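Local coordinates for protein beta-galactoside alpha-2,6-sialyltransferase (PDB 2Z4T) that probably transfers sialic acid from a CMP-linked donor to galactosides such as lactose in alpha-2,6 linkage, using a GT-B fold preceded by an immunoglobulin-like domain, at residues Asp134-Glu139 / Lys324-Lys329; Asp158-Glu163 / Leu335-Phe340. All blocks are in the same frame, centred on the assembly; numbering follows the deposited sequence.

Interaction 1 (Asp134-Glu139 / Lys324-Lys329); sequences DIIKSE and KKFNSK
One face of the Phe326 ring is met by the Ile136 methyl CG2, which sits 3.8 Å above the ring plane and toward the rim; at 21° off the ring normal it makes a CH-pi contact. The ring belongs to the link between helices 322-325 and 328-338, and it reaches helix 126-141 of the N-terminal Rossmann-like half of the GT-B fold. Ile136 sets out from its backbone toward this link, and CG2 lies opposite the backbone N about the first torsion, beside the carbonyl carbon, where it can cover the aromatic ring. The two side chains cross at about a right angle. Phe326 leaves its backbone with CG anti to the carbonyl carbon (chi1 -76°), which carries the far end of the ring to the helix. Lys137 takes a smaller share: its backbone N lies obliquely 3.9 Å from Phe326 CE1. Around this pair, Gln330 and Phe334 of helix 328-338 also pack on Ile136, and Gln331 on Phe326. Asn327, the next residue in the link, N-caps that helix, its OD1 accepting a hydrogen bond from Gln330 N. Ile136 CB meets Phe326 CZ at 3.8 Å, as close as CG2 comes to CE1.

Interaction 2 (Asp158-Glu163 / Leu335-Phe340); sequences DEQMKE and LSIVNF
Gln160 lies along Ile337 and ends at Ser336, and these three residues carry the contact between segment 158-163 and the last turn of helix 328-338. Gln160 gives up the most surface. Its side chain starts toward the other helix with CG anti to the carbonyl carbon (chi1 -77°) and stays extended beyond CG, so the aliphatic part and the amide both slide past Ile337, the two side chains running in opposite directions. The branch that does the touching is CG1 of Ile337. It lies 3.8 Å from Gln160 CG and 3.5 Å from Gln160 CD, and the amide oxygen OE1 is almost as near to it, at 3.6 Å. Further back, Ile337 CD1 comes within 4.2 Å of Gln160 CB. A polar amide thus rests against a hydrocarbon branch, and its oxygen is held from the residue just before the helix: OE1 accepts a hydrogen bond from Thr157 N, which helps fix the rotation of the amide. The other end of the amide meets Ser336, whose chi1 of 173° swings OG out to the amide nitrogen. Gln160 NE2 and Ser336 OG are 3.0 Å apart, but the angle is poor and the pair is not a hydrogen bond. Ile337 also packs against Leu132 of helix 126-141 and against Ile154, so Gln160 is one of several neighbours round this buried side chain. Just beyond, Asn339 takes a positive phi of 59°, and Phe340 N bonds back to Leu335 O, with a weaker bond from Asn339 N to Ser336 O. Helix 328-338 therefore closes in a Schellman motif, while the contact itself is helix-to-helix packing on the N-terminal Rossmann-like half of this GT-B glycosyltransferase.

Overall arrangement
The centres of interactions 1 and 2 are about 13 Å apart, and helix 328-338 lies against both early helices: Phe326, just before it, reaches helix 126-141, and Gln160 of helix 158-164 meets its last turn. Along the chain the segments alternate, 134-139, 158-163, 324-329, 335-340, so a late part of the sequence packs back onto two early helices of the same half of the GT-B fold. The contacts touch directly through a salt bridge, Lys329 NZ to Glu163 OE2 at 2.7 Å, and through packing of Glu139 CG against the Glu163 carbonyl oxygen. The side chain of Thr128, a magnesium-binding residue, lies about 11 Å from that of Ile136 and about 8 Å from that of Ile337, so this packing lies near, but not at, that magnesium site.

Interaction 1 (Asp134-Glu139 / Lys324-Lys329)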
loop_
_atom_site.group_PDB
_atom_site.type_symbol
_atom_site.label_atom_id
_atom_site.label_comp_id
_atom_site.label_asym_id
_atom_site.label_seq_id
_atom_site.Cartn_x
_atom_site.Cartn_y
_atom_site.Cartn_z
ATOM N N ASP A 134 2.234 -4.883 -2.148
ATOM C CA ASP A 134 1.588 -6.175 -1.854
ATOM C C ASP A 134 0.867 -6.778 -3.063
ATOM O O ASP A 134 0.862 -8.002 -3.235
ATOM C CB ASP A 134 0.600 -6.047 -0.707
ATOM C CG ASP A 134 1.276 -5.766 0.624
ATOM O OD1 ASP A 134 2.521 -5.957 0.771
ATOM O OD2 ASP A 134 0.555 -5.343 1.536
ATOM N N ILE A 135 0.273 -5.915 -3.893
ATOM C CA ILE A 135 -0.524 -6.351 -5.017
ATOM C C ILE A 135 0.396 -6.924 -6.074
ATOM O O ILE A 135 0.160 -8.034 -6.567
ATOM C CB ILE A 135 -1.338 -5.186 -5.599
ATOM C CG1 ILE A 135 -2.528 -4.872 -4.692
ATOM C CG2 ILE A 135 -1.765 -5.455 -7.055
ATOM C CD1 ILE A 135 -3.195 -3.507 -4.956
ATOM N N ILE A 136 1.436 -6.173 -6.425
ATOM C CA ILE A 136 2.402 -6.622 -7.398
ATOM C C ILE A 136 3.040 -7.980 -7.002
ATOM O O ILE A 136 3.100 -8.896 -7.819
ATOM C CB ILE A 136 3.473 -5.530 -7.677
ATOM C CG1 ILE A 136 2.773 -4.277 -8.216
ATOM C CG2 ILE A 136 4.517 -6.048 -8.685
ATOM C CD1 ILE A 136 3.664 -3.152 -8.518
ATOM N N LYS A 137 3.464 -8.125 -5.748
ATOM C CA LYS A 137 3.972 -9.411 -5.270
ATOM C C LYS A 137 2.915 -10.530 -5.397
ATOM O O LYS A 137 3.221 -11.659 -5.798
ATOM C CB LYS A 137 4.465 -9.296 -3.826
ATOM C CG LYS A 137 5.040 -10.588 -3.298
ATOM C CD LYS A 137 5.743 -10.421 -1.988
ATOM C CE LYS A 137 5.936 -11.783 -1.318
ATOM N NZ LYS A 137 6.357 -11.648 0.118
ATOM N N SER A 138 1.672 -10.195 -5.081
ATOM C CA SER A 138 0.612 -11.171 -5.051
ATOM C C SER A 138 0.226 -11.607 -6.458
ATOM O O SER A 138 -0.237 -12.733 -6.676
ATOM C CB SER A 138 -0.591 -10.618 -4.277
ATOM O OG SER A 138 -1.731 -11.433 -4.434
ATOM N N GLU A 139 0.409 -10.726 -7.426
ATOM C CA GLU A 139 0.026 -11.088 -8.781
ATOM C C GLU A 139 0.882 -12.269 -9.224
ATOM O O GLU A 139 0.412 -13.121 -9.970
ATOM C CB GLU A 139 0.145 -9.908 -9.743
ATOM C CG GLU A 139 -0.366 -10.181 -11.156
ATOM C CD GLU A 139 0.618 -10.948 -12.054
ATOM O OE1 GLU A 139 1.837 -11.055 -11.736
ATOM O OE2 GLU A 139 0.154 -11.452 -13.105
ATOM N N LYS A 324 13.155 -3.849 -4.001
ATOM C CA LYS A 324 14.390 -4.595 -4.246
ATOM C C LYS A 324 14.086 -6.067 -4.498
ATOM O O LYS A 324 14.829 -6.724 -5.227
ATOM C CB LYS A 324 15.333 -4.455 -3.056
ATOM C CG LYS A 324 16.517 -5.407 -3.062
ATOM C CD LYS A 324 17.530 -5.006 -1.978
ATOM C CE LYS A 324 18.083 -6.233 -1.232
ATOM N NZ LYS A 324 17.007 -6.968 -0.450
ATOM N N LYS A 325 13.016 -6.582 -3.895
ATOM C CA LYS A 325 12.688 -7.991 -4.035
ATOM C C LYS A 325 11.863 -8.298 -5.283
ATOM O O LYS A 325 11.681 -9.463 -5.617
ATOM C CB LYS A 325 11.983 -8.542 -2.789
ATOM C CG LYS A 325 12.928 -8.903 -1.631
ATOM C CD LYS A 325 12.091 -9.401 -0.452
ATOM C CE LYS A 325 12.900 -10.298 0.505
ATOM N NZ LYS A 325 13.238 -9.649 1.812
ATOM N N PHE A 326 11.359 -7.258 -5.948
ATOM C CA PHE A 326 10.646 -7.396 -7.212
ATOM C C PHE A 326 11.618 -7.830 -8.309
ATOM O O PHE A 326 12.766 -7.393 -8.323
ATOM C CB PHE A 326 10.057 -6.042 -7.659
ATOM C CG PHE A 326 8.822 -5.604 -6.912
ATOM C CD1 PHE A 326 7.969 -6.533 -6.297
ATOM C CD2 PHE A 326 8.486 -4.242 -6.862
ATOM C CE1 PHE A 326 6.823 -6.098 -5.613
ATOM C CE2 PHE A 326 7.342 -3.809 -6.185
ATOM C CZ PHE A 326 6.511 -4.735 -5.556
ATOM N N ASN A 327 11.146 -8.648 -9.251
ATOM C CA ASN A 327 11.896 -8.890 -10.472
ATOM C C ASN A 327 11.811 -7.645 -11.367
ATOM O O ASN A 327 11.080 -6.697 -11.057
ATOM C CB ASN A 327 11.416 -10.160 -11.186
ATOM C CG ASN A 327 10.027 -10.030 -11.776
ATOM O OD1 ASN A 327 9.648 -8.986 -12.322
ATOM N ND2 ASN A 327 9.265 -11.114 -11.703
ATOM N N SER A 328 12.556 -7.621 -12.462
ATOM C CA SER A 328 12.706 -6.357 -13.189
ATOM C C SER A 328 11.418 -5.903 -13.895
ATOM O O SER A 328 11.197 -4.698 -14.053
ATOM C CB SER A 328 13.880 -6.408 -14.151
ATOM O OG SER A 328 13.755 -7.563 -14.945
ATOM N N LYS A 329 10.576 -6.852 -14.301
ATOM C CA LYS A 329 9.299 -6.506 -14.901
ATOM C C LYS A 329 8.385 -5.866 -13.848
ATOM O O LYS A 329 7.741 -4.834 -14.113
ATOM C CB LYS A 329 8.630 -7.736 -15.509
ATOM C CG LYS A 329 7.104 -7.691 -15.528
ATOM C CD LYS A 329 6.607 -6.757 -16.613
ATOM C CE LYS A 329 5.092 -6.653 -16.574
ATOM N NZ LYS A 329 4.652 -5.429 -17.299
#

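Interaction 2 (Asp158-Glu163 / Leu335-Phe340)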
loop_
_atom_site.group_PDB
_atom_site.type_symbol
_atom_site.label_atom_id
_atom_site.label_comp_id
_atom_site.label_asym_id
_atom_site.label_seq_id
_atom_site.Cartn_x
_atom_site.Cartn_y
_atom_site.Cartn_z
ATOM N N ASP A 158 -6.353 1.490 -16.938
ATOM C CA ASP A 158 -7.102 0.253 -17.192
ATOM C C ASP A 158 -6.177 -0.902 -17.523
ATOM O O ASP A 158 -6.445 -2.028 -17.126
ATOM C CB ASP A 158 -8.152 0.427 -18.298
ATOM C CG ASP A 158 -9.170 1.522 -17.973
ATOM O OD1 ASP A 158 -9.372 1.818 -16.760
ATOM O OD2 ASP A 158 -9.758 2.097 -18.929
ATOM N N GLU A 159 -5.098 -0.618 -18.249
ATOM C CA GLU A 159 -4.101 -1.617 -18.650
ATOM C C GLU A 159 -3.469 -2.247 -17.417
ATOM O O GLU A 159 -3.394 -3.490 -17.279
ATOM C CB GLU A 159 -3.008 -0.951 -19.508
ATOM C CG GLU A 159 -1.868 -1.870 -19.991
ATOM C CD GLU A 159 -0.611 -1.104 -20.442
ATOM O OE1 GLU A 159 -0.042 -0.326 -19.641
ATOM O OE2 GLU A 159 -0.174 -1.292 -21.599
ATOM N N GLN A 160 -3.001 -1.366 -16.526
ATOM C CA GLN A 160 -2.344 -1.754 -15.286
ATOM C C GLN A 160 -3.276 -2.570 -14.394
ATOM O O GLN A 160 -2.885 -3.623 -13.893
ATOM C CB GLN A 160 -1.815 -0.516 -14.562
ATOM C CG GLN A 160 -0.528 0.018 -15.197
ATOM C CD GLN A 160 -0.268 1.488 -14.922
ATOM O OE1 GLN A 160 -1.021 2.162 -14.202
ATOM N NE2 GLN A 160 0.817 1.992 -15.489
ATOM N N MET A 161 -4.511 -2.090 -14.231
ATOM C CA MET A 161 -5.545 -2.827 -13.500
ATOM C C MET A 161 -5.721 -4.222 -14.070
ATOM O O MET A 161 -5.642 -5.223 -13.345
ATOM C CB MET A 161 -6.870 -2.060 -13.479
ATOM C CG MET A 161 -6.790 -0.794 -12.607
ATOM S SD MET A 161 -8.389 -0.078 -12.217
ATOM C CE MET A 161 -8.794 0.699 -13.771
ATOM N N LYS A 162 -5.899 -4.282 -15.383
ATOM C CA LYS A 162 -6.084 -5.556 -16.051
ATOM C C LYS A 162 -4.888 -6.475 -15.765
ATOM O O LYS A 162 -5.052 -7.639 -15.435
ATOM C CB LYS A 162 -6.333 -5.362 -17.545
ATOM C CG LYS A 162 -7.180 -6.484 -18.147
ATOM C CD LYS A 162 -6.333 -7.547 -18.883
ATOM C CE LYS A 162 -6.242 -7.264 -20.405
ATOM N NZ LYS A 162 -5.461 -8.308 -21.148
ATOM N N GLU A 163 -3.692 -5.923 -15.831
ATOM C CA GLU A 163 -2.499 -6.689 -15.560
ATOM C C GLU A 163 -2.444 -7.230 -14.129
ATOM O O GLU A 163 -1.804 -8.245 -13.867
ATOM C CB GLU A 163 -1.303 -5.794 -15.806
ATOM C CG GLU A 163 -0.118 -6.485 -16.339
ATOM C CD GLU A 163 0.894 -5.502 -16.848
ATOM O OE1 GLU A 163 0.505 -4.452 -17.425
ATOM O OE2 GLU A 163 2.087 -5.797 -16.669
ATOM N N LEU A 335 7.081 1.347 -10.895
ATOM C CA LEU A 335 7.475 2.752 -11.125
ATOM C C LEU A 335 6.460 3.452 -12.010
ATOM O O LEU A 335 6.152 4.645 -11.861
ATOM C CB LEU A 335 8.890 2.882 -11.737
ATOM C CG LEU A 335 10.028 2.324 -10.880
ATOM C CD1 LEU A 335 11.371 2.616 -11.512
ATOM C CD2 LEU A 335 9.966 2.849 -9.423
ATOM N N SER A 336 5.944 2.665 -12.925
ATOM C CA SER A 336 4.983 3.120 -13.868
ATOM C C SER A 336 3.658 3.436 -13.165
ATOM O O SER A 336 3.049 4.465 -13.430
ATOM C CB SER A 336 4.824 2.040 -14.919
ATOM O OG SER A 336 3.781 2.378 -15.772
ATOM N N ILE A 337 3.226 2.580 -12.248
ATOM C CA ILE A 337 2.016 2.866 -11.491
ATOM C C ILE A 337 2.145 4.070 -10.543
ATOM O O ILE A 337 1.204 4.845 -10.415
ATOM C CB ILE A 337 1.469 1.626 -10.752
ATOM C CG1 ILE A 337 1.056 0.561 -11.783
ATOM C CG2 ILE A 337 0.260 2.028 -9.883
ATOM C CD1 ILE A 337 0.640 -0.783 -11.197
ATOM N N VAL A 338 3.293 4.224 -9.880
ATOM C CA VAL A 338 3.524 5.410 -9.045
ATOM C C VAL A 338 3.919 6.679 -9.856
ATOM O O VAL A 338 4.062 7.752 -9.285
ATOM C CB VAL A 338 4.536 5.150 -7.861
ATOM C CG1 VAL A 338 4.237 3.814 -7.159
ATOM C CG2 VAL A 338 5.992 5.197 -8.357
ATOM N N ASN A 339 4.059 6.538 -11.176
ATOM C CA ASN A 339 4.497 7.620 -12.085
ATOM C C ASN A 339 5.875 8.226 -11.804
ATOM O O ASN A 339 6.098 9.429 -11.977
ATOM C CB ASN A 339 3.428 8.711 -12.274
ATOM C CG ASN A 339 2.087 8.147 -12.748
ATOM O OD1 ASN A 339 2.044 7.211 -13.539
ATOM N ND2 ASN A 339 0.988 8.705 -12.244
ATOM N N PHE A 340 6.802 7.371 -11.388
ATOM C CA PHE A 340 8.183 7.791 -11.225
ATOM C C PHE A 340 9.032 7.473 -12.459
ATOM O O PHE A 340 9.303 6.312 -12.780
ATOM C CB PHE A 340 8.810 7.198 -9.957
ATOM C CG PHE A 340 10.231 7.657 -9.709
ATOM C CD1 PHE A 340 10.623 8.967 -10.008
ATOM C CD2 PHE A 340 11.169 6.789 -9.166
ATOM C CE1 PHE A 340 11.920 9.396 -9.772
ATOM C CE2 PHE A 340 12.469 7.213 -8.934
ATOM C CZ PHE A 340 12.846 8.528 -9.245
#